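Local coordinates for protein ethylbenzene dehydrogenase alpha-subunit (Aromatoleum aromaticum, PDB 2IVF) that belongs to the molybdopterin oxidoreductase family and holds a molybdenum atom, an iron/sulfur cluster and the ligands MGD and MD1, at residues K318-Q323 and P380-T385; C326-L331 and G372-D377; Y551-Y556 and I592-D597; Q601-L606 and P627-I632. All blocks are in the same frame, centred on the assembly; numbering follows the deposited sequence.

Overall arrangement
All four contacts lie in the part of the chain that belongs to the molybdopterin oxidoreductase family. Interactions 1 and 2 share helix 322-328, and their centres are about 13 Å apart. Both bring in the loop between strands 365-369 and 385-389, both segments of interaction 2 fall between those of interaction 1, and the two touch where Leu382 meets Cys326. Interactions 3 and 4 follow in series, about 14 Å apart between centres; Lys628 NZ reaches His553 O, a probable hydrogen bond from the short 3-10 segment just ahead of strand 631-636 to the end of helix 546-553. Centres 1 and 4 are about 57 Å apart, so each pair ties together its own part of a large subunit.

Interaction 1 of 4, residues K318-Q323 and P380-T385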
# COMPACT_ATOMS: atom_id res chain seq x y z
N LYS A 318 -26.69 5.96 -33.36
CA LYS A 318 -27.92 6.55 -32.79
C LYS A 318 -28.34 5.86 -31.49
O LYS A 318 -29.52 5.54 -31.28
CB LYS A 318 -29.06 6.53 -33.84
CG LYS A 318 -28.66 7.19 -35.17
CD LYS A 318 -29.85 7.40 -36.11
CE LYS A 318 -29.48 8.35 -37.29
NZ LYS A 318 -30.69 8.83 -38.11
N LEU A 319 -27.37 5.65 -30.62
CA LEU A 319 -27.58 4.99 -29.33
C LEU A 319 -27.64 6.00 -28.20
O LEU A 319 -27.83 5.63 -27.05
CB LEU A 319 -26.42 4.04 -29.04
CG LEU A 319 -26.14 3.00 -30.13
CD1 LEU A 319 -24.93 2.21 -29.70
CD2 LEU A 319 -27.36 2.11 -30.36
N PHE A 320 -27.39 7.26 -28.50
CA PHE A 320 -27.31 8.26 -27.45
C PHE A 320 -28.69 8.64 -26.87
O PHE A 320 -29.73 8.53 -27.52
CB PHE A 320 -26.50 9.50 -27.91
CG PHE A 320 -27.13 10.25 -29.03
CD1 PHE A 320 -26.91 9.89 -30.33
CD2 PHE A 320 -27.94 11.36 -28.78
CE1 PHE A 320 -27.48 10.55 -31.35
CE2 PHE A 320 -28.50 12.06 -29.82
CZ PHE A 320 -28.28 11.66 -31.10
N ASP A 321 -28.67 9.12 -25.64
CA ASP A 321 -29.85 9.53 -24.91
C ASP A 321 -30.09 10.98 -25.34
O ASP A 321 -29.52 11.93 -24.79
CB ASP A 321 -29.57 9.37 -23.42
CG ASP A 321 -30.78 9.64 -22.53
OD1 ASP A 321 -31.73 10.33 -22.93
OD2 ASP A 321 -30.71 9.18 -21.37
N ARG A 322 -30.93 11.14 -26.34
CA ARG A 322 -31.19 12.44 -26.93
C ARG A 322 -31.75 13.42 -25.91
O ARG A 322 -31.33 14.57 -25.85
CB ARG A 322 -32.16 12.32 -28.11
CG ARG A 322 -32.44 13.62 -28.82
CD ARG A 322 -33.33 13.42 -30.07
NE ARG A 322 -32.59 12.70 -31.11
CZ ARG A 322 -31.92 13.27 -32.10
NH1 ARG A 322 -31.90 14.58 -32.26
NH2 ARG A 322 -31.27 12.49 -32.95
N GLN A 323 -32.71 12.96 -25.12
CA GLN A 323 -33.37 13.84 -24.15
C GLN A 323 -32.40 14.40 -23.11
O GLN A 323 -32.39 15.59 -22.81
CB GLN A 323 -34.50 13.06 -23.50
CG GLN A 323 -35.50 13.89 -22.73
CD GLN A 323 -36.87 13.21 -22.67
OE1 GLN A 323 -37.13 12.21 -23.37
NE2 GLN A 323 -37.75 13.74 -21.82
N PRO A 380 -35.05 20.50 -28.29
CA PRO A 380 -34.16 21.29 -29.15
C PRO A 380 -33.62 20.47 -30.31
O PRO A 380 -33.47 19.26 -30.18
CB PRO A 380 -33.01 21.68 -28.21
CG PRO A 380 -33.52 21.46 -26.84
CD PRO A 380 -34.55 20.40 -26.92
N ALA A 381 -33.29 21.14 -31.40
CA ALA A 381 -32.56 20.52 -32.51
C ALA A 381 -31.21 20.05 -32.03
O ALA A 381 -30.61 20.68 -31.15
CB ALA A 381 -32.37 21.52 -33.68
N LEU A 382 -30.73 18.95 -32.60
CA LEU A 382 -29.34 18.53 -32.45
C LEU A 382 -28.70 18.58 -33.82
O LEU A 382 -27.80 19.39 -34.07
CB LEU A 382 -29.24 17.13 -31.85
CG LEU A 382 -29.42 17.06 -30.33
CD1 LEU A 382 -29.19 15.66 -29.87
CD2 LEU A 382 -28.48 18.03 -29.58
N GLU A 383 -29.18 17.73 -34.72
CA GLU A 383 -28.61 17.69 -36.05
C GLU A 383 -29.06 18.91 -36.84
O GLU A 383 -30.20 19.36 -36.71
CB GLU A 383 -29.01 16.39 -36.77
CG GLU A 383 -28.43 15.09 -36.12
CD GLU A 383 -29.29 14.54 -35.00
OE1 GLU A 383 -30.24 15.24 -34.59
OE2 GLU A 383 -29.02 13.39 -34.51
N GLY A 384 -28.17 19.46 -37.65
CA GLY A 384 -28.57 20.46 -38.62
C GLY A 384 -27.71 21.71 -38.69
O GLY A 384 -26.95 22.04 -37.78
N THR A 385 -27.84 22.40 -39.80
CA THR A 385 -27.26 23.71 -39.91
C THR A 385 -28.39 24.65 -40.27
O THR A 385 -29.22 24.33 -41.10
CB THR A 385 -26.09 23.73 -40.91
OG1 THR A 385 -25.12 22.74 -40.52
CG2 THR A 385 -25.41 25.08 -40.89
O HOH W 1 -33.63 16.92 -31.16
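Arg322 takes hold of the Glu383 carboxylate end-on, with one nitrogen on each oxygen. NH1 of Arg322 reaches OE1 of Glu383 at 2.9 Å, nearly straight (164°) and in the guanidinium plane. The second bond, from Arg322 NH2 to Glu383 OE2, is also 2.9 Å long but more bent, and its acceptor is tilted out of that plane. Both oxygens use their syn lone pairs, and the two flat groups are close to coplanar; the two hydrogen bonds together hold both against rotation. A bend at chi3 of Arg322 (-69°) turns the guanidinium toward the loop, while Glu383 folds at chi2 to meet it.

The tightly packed part lies beside this pair. Leu382 CD1 comes over a face of the guanidinium and also touches Phe320 CE2 at 3.7 Å. Glu383 OE2 sits at the edge of the Phe320 ring, 3.9 Å from CZ. Phe402 of helix 401-408 packs against Phe320, Leu382 and Glu383.

Elsewhere the contact is looser and wetter. A water accepts from Arg322 NH1 at 3.1 Å; its further step to Pro380 O is suspiciously short and stays doubtful. Lys318 is exposed, and its NZ stays 6.0 Å from Glu383 OE2, too far for a salt bridge, though the opposite charges may attract weakly. Altogether this is a bidentate arginine-glutamate salt bridge that joins the first turn of helix 322-328, with Asp321 as its N-cap, to the loop leading into strand 385-389.

Interaction 2 of 4, residues C326-L331 and G372-D377; sequences CEQTDL and GTLKLD
The last turn of helix 322-328 packs on the loop that follows strand 365-369, with Glu327 set between Leu374 and Leu376. No direct hydrogen bond crosses between the two segments; apolar packing and waters do the work. Leu374 lies against the Glu327 backbone, its CB 3.5 Å and its CD2 3.6 Å from Glu327 O. The Glu327 chain crosses the Leu374 side chain at about a right angle, and its CG comes within 3.3 Å of Leu374 O. On Leu374 the other methyl, CD1, touches Gln328 NE2 at 3.8 Å. Leu376 uses CD1 to reach back one residue along the helix, 3.9 Å from Cys326 CB, and the same methyl packs on CB of Glu327.

With CG of Glu327 anti to the backbone N (chi1 166°) and the chain extended beyond it, the carboxylate is carried past the leucines. There Glu327 OE1 accepts from a water at 2.6 Å, and that water in turn accepts from Leu376 N at 3.0 Å. The other oxygen, Glu327 OE2, takes a bond from Gln328 NE2 (2.9 Å) on its anti side and forms a salt bridge with Lys802, so a buried acid has partners on both oxygens.

As the helix ends, Thr329 OG1 accepts from Leu331 N in an ST turn. Beyond it Leu331 packs on Val401 and Phe402 of helix 401-408 and on Leu467 of helix 454-467. Gln328 is held further by Trp471 and His798, while backbone bonds to Ala812 tie the helix end to a later part of the chain.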
# COMPACT_ATOMS: atom_id res chain seq x y z
N CYS A 326 -29.97 16.88 -24.67
CA CYS A 326 -30.66 18.13 -24.95
C CYS A 326 -30.93 18.92 -23.70
O CYS A 326 -30.97 20.14 -23.73
CB CYS A 326 -31.95 17.81 -25.68
SG CYS A 326 -31.66 17.46 -27.42
N GLU A 327 -31.09 18.25 -22.58
CA GLU A 327 -31.43 18.94 -21.34
C GLU A 327 -30.18 19.38 -20.58
O GLU A 327 -30.12 20.52 -20.09
CB GLU A 327 -32.33 18.02 -20.51
CG GLU A 327 -32.56 18.36 -19.07
CD GLU A 327 -33.27 17.21 -18.37
OE1 GLU A 327 -34.50 17.05 -18.62
OE2 GLU A 327 -32.60 16.45 -17.62
N GLN A 328 -29.20 18.49 -20.49
CA GLN A 328 -28.14 18.60 -19.52
C GLN A 328 -26.93 19.34 -20.03
O GLN A 328 -26.12 19.77 -19.23
CB GLN A 328 -27.69 17.21 -19.04
CG GLN A 328 -28.70 16.40 -18.26
CD GLN A 328 -28.87 16.92 -16.84
OE1 GLN A 328 -27.89 17.09 -16.12
NE2 GLN A 328 -30.10 17.22 -16.45
N THR A 329 -26.80 19.47 -21.35
CA THR A 329 -25.53 19.87 -21.94
C THR A 329 -25.67 20.98 -22.96
O THR A 329 -26.77 21.40 -23.29
CB THR A 329 -24.83 18.70 -22.67
OG1 THR A 329 -25.47 18.52 -23.94
CG2 THR A 329 -24.88 17.41 -21.85
N ASP A 330 -24.51 21.44 -23.43
CA ASP A 330 -24.45 22.48 -24.42
C ASP A 330 -24.57 21.91 -25.83
O ASP A 330 -24.55 22.66 -26.78
CB ASP A 330 -23.19 23.34 -24.26
CG ASP A 330 -21.90 22.60 -24.56
OD1 ASP A 330 -21.88 21.34 -24.50
OD2 ASP A 330 -20.88 23.30 -24.85
N LEU A 331 -24.72 20.58 -25.96
CA LEU A 331 -24.77 19.99 -27.29
C LEU A 331 -25.85 20.59 -28.20
O LEU A 331 -25.64 20.71 -29.40
CB LEU A 331 -24.86 18.44 -27.23
CG LEU A 331 -23.73 17.64 -26.58
CD1 LEU A 331 -23.79 16.20 -27.10
CD2 LEU A 331 -22.37 18.23 -26.79
N GLY A 372 -31.89 29.62 -16.24
CA GLY A 372 -32.33 29.40 -14.86
C GLY A 372 -32.72 27.98 -14.55
O GLY A 372 -32.72 27.58 -13.38
N THR A 373 -33.04 27.20 -15.57
CA THR A 373 -33.36 25.79 -15.37
C THR A 373 -32.94 24.99 -16.61
O THR A 373 -32.84 25.53 -17.71
CB THR A 373 -34.89 25.58 -15.12
OG1 THR A 373 -35.14 24.20 -14.86
CG2 THR A 373 -35.70 25.97 -16.31
N LEU A 374 -32.72 23.71 -16.42
CA LEU A 374 -32.41 22.82 -17.52
C LEU A 374 -33.67 22.16 -18.06
O LEU A 374 -33.62 21.44 -19.04
CB LEU A 374 -31.45 21.72 -17.07
CG LEU A 374 -30.10 22.13 -16.48
CD1 LEU A 374 -29.39 20.88 -15.96
CD2 LEU A 374 -29.24 22.86 -17.51
N LYS A 375 -34.80 22.40 -17.41
CA LYS A 375 -36.03 21.77 -17.78
C LYS A 375 -36.44 22.24 -19.17
O LYS A 375 -36.40 23.45 -19.47
CB LYS A 375 -37.09 22.10 -16.73
CG LYS A 375 -38.38 21.34 -16.90
CD LYS A 375 -39.37 21.68 -15.81
CE LYS A 375 -40.67 20.92 -16.06
NZ LYS A 375 -40.37 19.49 -15.89
N LEU A 376 -36.84 21.30 -20.02
CA LEU A 376 -37.20 21.58 -21.38
C LEU A 376 -38.71 21.51 -21.54
O LEU A 376 -39.36 20.62 -20.98
CB LEU A 376 -36.56 20.54 -22.32
CG LEU A 376 -35.04 20.52 -22.45
CD1 LEU A 376 -34.60 19.39 -23.35
CD2 LEU A 376 -34.47 21.84 -22.95
N ASP A 377 -39.25 22.42 -22.32
CA ASP A 377 -40.66 22.35 -22.67
C ASP A 377 -40.84 22.02 -24.16
O ASP A 377 -41.95 22.08 -24.68
CB ASP A 377 -41.40 23.61 -22.22
CG ASP A 377 -40.88 24.86 -22.87
OD1 ASP A 377 -39.98 24.79 -23.72
OD2 ASP A 377 -41.40 25.95 -22.53
O HOH W 2 -31.82 22.63 -20.91
O HOH W 3 -36.64 18.53 -18.98

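Interaction 3 of 4, residues Y551-Y556 and I592-D597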
# COMPACT_ATOMS: atom_id res chain seq x y z
N TYR A 551 7.64 29.17 -10.41
CA TYR A 551 8.10 29.86 -11.62
C TYR A 551 9.00 31.05 -11.33
O TYR A 551 10.02 31.20 -11.96
CB TYR A 551 6.88 30.39 -12.43
CG TYR A 551 7.19 31.08 -13.75
CD1 TYR A 551 7.36 30.35 -14.92
CD2 TYR A 551 7.24 32.49 -13.85
CE1 TYR A 551 7.62 31.00 -16.16
CE2 TYR A 551 7.47 33.11 -15.05
CZ TYR A 551 7.66 32.36 -16.21
OH TYR A 551 7.90 33.05 -17.37
N TYR A 552 8.59 31.88 -10.39
CA TYR A 552 9.27 33.12 -10.06
C TYR A 552 10.44 32.99 -9.09
O TYR A 552 11.35 33.78 -9.13
CB TYR A 552 8.26 34.10 -9.47
CG TYR A 552 7.39 34.72 -10.53
CD1 TYR A 552 7.96 35.50 -11.52
CD2 TYR A 552 6.01 34.50 -10.56
CE1 TYR A 552 7.20 36.06 -12.50
CE2 TYR A 552 5.21 35.12 -11.56
CZ TYR A 552 5.82 35.88 -12.52
OH TYR A 552 5.10 36.49 -13.54
N HIS A 553 10.43 31.96 -8.25
CA HIS A 553 11.41 31.87 -7.17
C HIS A 553 12.23 30.60 -7.14
O HIS A 553 13.29 30.57 -6.51
CB HIS A 553 10.72 32.00 -5.81
CG HIS A 553 10.07 33.32 -5.62
ND1 HIS A 553 10.79 34.48 -5.41
CD2 HIS A 553 8.77 33.69 -5.67
CE1 HIS A 553 9.95 35.49 -5.32
NE2 HIS A 553 8.71 35.03 -5.45
N VAL A 554 11.78 29.55 -7.82
CA VAL A 554 12.50 28.30 -7.75
C VAL A 554 13.09 27.89 -9.10
O VAL A 554 13.48 26.72 -9.30
CB VAL A 554 11.64 27.17 -7.14
CG1 VAL A 554 12.52 25.98 -6.82
CG2 VAL A 554 10.89 27.65 -5.85
N GLY A 555 13.11 28.84 -10.02
CA GLY A 555 13.77 28.70 -11.30
C GLY A 555 13.07 27.81 -12.31
O GLY A 555 13.66 27.45 -13.33
N TYR A 556 11.79 27.53 -12.08
CA TYR A 556 11.05 26.68 -12.98
C TYR A 556 10.67 27.38 -14.26
O TYR A 556 10.26 26.71 -15.20
CB TYR A 556 9.80 26.08 -12.32
CG TYR A 556 10.06 24.87 -11.44
CD1 TYR A 556 10.41 25.00 -10.11
CD2 TYR A 556 9.94 23.59 -11.96
CE1 TYR A 556 10.62 23.85 -9.30
CE2 TYR A 556 10.13 22.49 -11.18
CZ TYR A 556 10.48 22.61 -9.86
OH TYR A 556 10.70 21.48 -9.11
N ILE A 592 -0.04 35.78 -7.01
CA ILE A 592 1.39 35.67 -7.30
C ILE A 592 2.22 36.05 -6.07
O ILE A 592 2.73 37.12 -5.97
CB ILE A 592 1.74 36.50 -8.53
CG1 ILE A 592 1.00 35.91 -9.74
CG2 ILE A 592 3.28 36.47 -8.75
CD1 ILE A 592 0.80 36.84 -10.88
N ARG A 593 2.35 35.10 -5.14
CA ARG A 593 3.04 35.29 -3.87
C ARG A 593 3.93 34.07 -3.63
O ARG A 593 3.58 32.96 -4.07
CB ARG A 593 2.05 35.39 -2.70
CG ARG A 593 1.06 36.52 -2.80
CD ARG A 593 0.16 36.61 -1.58
NE ARG A 593 0.89 36.89 -0.33
CZ ARG A 593 0.46 36.55 0.89
NH1 ARG A 593 -0.72 35.94 1.05
NH2 ARG A 593 1.18 36.82 1.97
N PRO A 594 5.11 34.29 -2.99
CA PRO A 594 5.63 35.62 -2.69
C PRO A 594 5.79 36.45 -3.94
O PRO A 594 6.06 35.92 -5.00
CB PRO A 594 7.03 35.35 -2.11
CG PRO A 594 7.13 33.93 -1.84
CD PRO A 594 6.00 33.21 -2.54
N ALA A 595 5.61 37.76 -3.82
CA ALA A 595 5.75 38.63 -4.96
C ALA A 595 7.15 38.37 -5.58
O ALA A 595 8.11 38.05 -4.86
CB ALA A 595 5.59 40.09 -4.54
N PRO A 596 7.27 38.46 -6.92
CA PRO A 596 8.58 38.31 -7.60
C PRO A 596 9.73 39.13 -7.06
O PRO A 596 10.88 38.73 -7.21
CB PRO A 596 8.25 38.68 -9.04
CG PRO A 596 6.86 38.11 -9.19
CD PRO A 596 6.20 38.63 -7.92
N ASP A 597 9.47 40.27 -6.43
CA ASP A 597 10.56 41.05 -5.87
C ASP A 597 10.78 40.75 -4.39
O ASP A 597 11.60 41.38 -3.75
CB ASP A 597 10.36 42.55 -6.12
CG ASP A 597 9.01 43.06 -5.65
OD1 ASP A 597 8.23 42.29 -5.04
OD2 ASP A 597 8.75 44.25 -5.89
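Two neighbouring rings, Tyr552 (chi1 -77°) and His553 (chi1 -64°), both have CG anti to their own carbonyl carbon, and from the end of helix 546-553 both meet the loop 592-597. Pro596 points its CG down at the middle of the Tyr552 ring, 3.7 Å from the centroid and almost on the normal, a CH-pi contact. The opposite face of the Tyr552 ring is covered by CD2 of Tyr551, again over the centre, so the ring is sandwiched. Ile592 adds its CG2 methyl, 3.7 Å from Tyr552 CE2.

His553 supplies the polar link. His553 NE2 donates to Pro594 O at 2.8 Å with an angle of 156°. The acceptor lies in the imidazole plane, but the donor stands well above the carbonyl plane of Pro594. CB of Pro594 packs 3.8 Å from His553 NE2. A cis peptide bond precedes Pro594 and turns the loop here, while Asp184 holds Arg593 and the Ala595 backbone N from outside.

This is a helix C-terminus joined to a proline-rich loop by a proline-tyrosine CH-pi contact and a histidine-to-carbonyl bond, just ahead of sheet strand 602-606.

Interaction 4 of 4, residues Q601-L606 and P627-I632; sequences QVYMLL and PKLKMI
Val602 and Tyr603 pair with Met631 and Ile632 as neighbouring parallel strands, 602-606 and 631-636, inside the six-stranded mixed sheet. The chain between them runs through helices 610-613 and 617-625, which makes this a beta-alpha-beta crossover.

Backbone bonds come first. Tyr603 N donates to Met631 O at 2.9 Å, nearly along the C=O axis. Just before the strands pair regularly, Gln601 O accepts twice: from Lys630 N at 2.8 Å, in the carbonyl plane on a lone pair and rather bent (132°), and from Met631 N at 3.1 Å, straighter at 155°. Two CA-H...O contacts accompany these bonds, Val602 CA to Met631 O and Ile632 CA to Tyr603 O, and a further backbone bond between Tyr603 and Phe633 continues the pairing.

Polar side-chain links lead outward. Tyr603 OH is hydrogen-bonded to Asp189 and Gln608, beyond the paired strands. Chi1 of Tyr603 (-178°) sets CG anti to the backbone N and takes the ring away from strand 631-636.

Apolar packing differs on the two faces. On one, Val602 and Met631 lie side by side and point the same way, CG1 of the valine 4.1 Å from CG of the methionine, with Ser173 of helix 163-181 touching both. On the other, Tyr603 CD1 meets Ile632 CG2 at 4.1 Å, and Leu629 fills in at the strand entry, its CD1 3.6 Å from Tyr603 CB. The Leu605 side chain lies about 8 Å from a bound MD1, and Leu605 CD1 touches Ile632 CG2 at 3.9 Å.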
# COMPACT_ATOMS: atom_id res chain seq x y z
N GLN A 601 12.37 33.30 2.57
CA GLN A 601 13.46 33.20 3.57
C GLN A 601 13.25 32.13 4.62
O GLN A 601 14.23 31.60 5.16
CB GLN A 601 13.71 34.53 4.26
CG GLN A 601 14.18 35.60 3.28
CD GLN A 601 15.10 36.59 3.89
OE1 GLN A 601 14.84 37.15 4.97
NE2 GLN A 601 16.20 36.86 3.20
N VAL A 602 12.00 31.84 4.93
CA VAL A 602 11.65 30.82 5.93
C VAL A 602 10.65 29.84 5.34
O VAL A 602 9.61 30.22 4.80
CB VAL A 602 11.13 31.46 7.22
CG1 VAL A 602 10.81 30.38 8.27
CG2 VAL A 602 12.15 32.41 7.75
N TYR A 603 10.97 28.55 5.47
CA TYR A 603 10.28 27.53 4.74
C TYR A 603 9.95 26.47 5.70
O TYR A 603 10.83 25.93 6.33
CB TYR A 603 11.18 27.01 3.63
CG TYR A 603 10.55 25.97 2.78
CD1 TYR A 603 10.60 24.61 3.14
CD2 TYR A 603 9.92 26.31 1.58
CE1 TYR A 603 10.05 23.65 2.33
CE2 TYR A 603 9.38 25.35 0.77
CZ TYR A 603 9.44 24.04 1.14
OH TYR A 603 8.88 23.08 0.34
N MET A 604 8.66 26.19 5.84
CA MET A 604 8.18 25.22 6.80
C MET A 604 7.74 23.95 6.10
O MET A 604 6.91 23.98 5.19
CB MET A 604 7.00 25.81 7.56
CG MET A 604 6.33 24.89 8.50
SD MET A 604 5.21 25.83 9.50
CE MET A 604 4.30 24.55 10.35
N LEU A 605 8.33 22.83 6.52
CA LEU A 605 7.96 21.49 6.05
C LEU A 605 7.01 20.87 7.06
O LEU A 605 7.37 20.68 8.23
CB LEU A 605 9.20 20.61 5.91
CG LEU A 605 10.21 20.94 4.81
CD1 LEU A 605 11.58 20.36 5.16
CD2 LEU A 605 9.68 20.36 3.50
N LEU A 606 5.79 20.60 6.62
CA LEU A 606 4.77 19.97 7.44
C LEU A 606 3.92 19.15 6.49
O LEU A 606 3.38 19.69 5.50
CB LEU A 606 3.90 21.02 8.13
CG LEU A 606 2.64 20.47 8.81
CD1 LEU A 606 2.97 19.53 10.00
CD2 LEU A 606 1.77 21.68 9.25
N PRO A 627 19.44 27.81 -1.42
CA PRO A 627 20.39 28.89 -1.24
C PRO A 627 19.80 30.25 -0.82
O PRO A 627 20.52 31.06 -0.24
CB PRO A 627 21.08 28.97 -2.61
CG PRO A 627 21.05 27.58 -3.07
CD PRO A 627 19.65 27.17 -2.73
N LYS A 628 18.52 30.49 -1.08
CA LYS A 628 17.92 31.78 -0.70
C LYS A 628 17.35 31.71 0.71
O LYS A 628 17.09 32.71 1.33
CB LYS A 628 16.75 32.10 -1.63
CG LYS A 628 17.10 32.37 -3.06
CD LYS A 628 15.86 32.10 -3.96
CE LYS A 628 16.15 32.58 -5.37
NZ LYS A 628 14.98 32.72 -6.26
N LEU A 629 17.13 30.49 1.18
CA LEU A 629 16.43 30.28 2.44
C LEU A 629 17.36 30.38 3.63
O LEU A 629 18.39 29.70 3.66
CB LEU A 629 15.74 28.90 2.44
CG LEU A 629 14.58 28.72 1.47
CD1 LEU A 629 14.10 27.31 1.56
CD2 LEU A 629 13.42 29.69 1.80
N LYS A 630 16.97 31.22 4.59
CA LYS A 630 17.69 31.39 5.86
C LYS A 630 17.32 30.28 6.86
O LYS A 630 18.14 29.91 7.72
CB LYS A 630 17.35 32.73 6.51
CG LYS A 630 17.85 33.94 5.74
CD LYS A 630 19.37 34.17 5.87
CE LYS A 630 19.72 35.01 7.11
NZ LYS A 630 21.19 35.36 7.26
N MET A 631 16.09 29.80 6.78
CA MET A 631 15.62 28.76 7.70
C MET A 631 14.72 27.79 7.01
O MET A 631 13.69 28.16 6.42
CB MET A 631 14.87 29.39 8.88
CG MET A 631 14.13 28.45 9.79
SD MET A 631 15.22 27.30 10.63
CE MET A 631 16.22 28.46 11.62
N ILE A 632 15.06 26.51 7.14
CA ILE A 632 14.21 25.46 6.71
C ILE A 632 13.96 24.65 7.94
O ILE A 632 14.91 24.17 8.57
CB ILE A 632 14.90 24.56 5.66
CG1 ILE A 632 15.36 25.42 4.50
CG2 ILE A 632 13.93 23.48 5.24
CD1 ILE A 632 16.20 24.68 3.40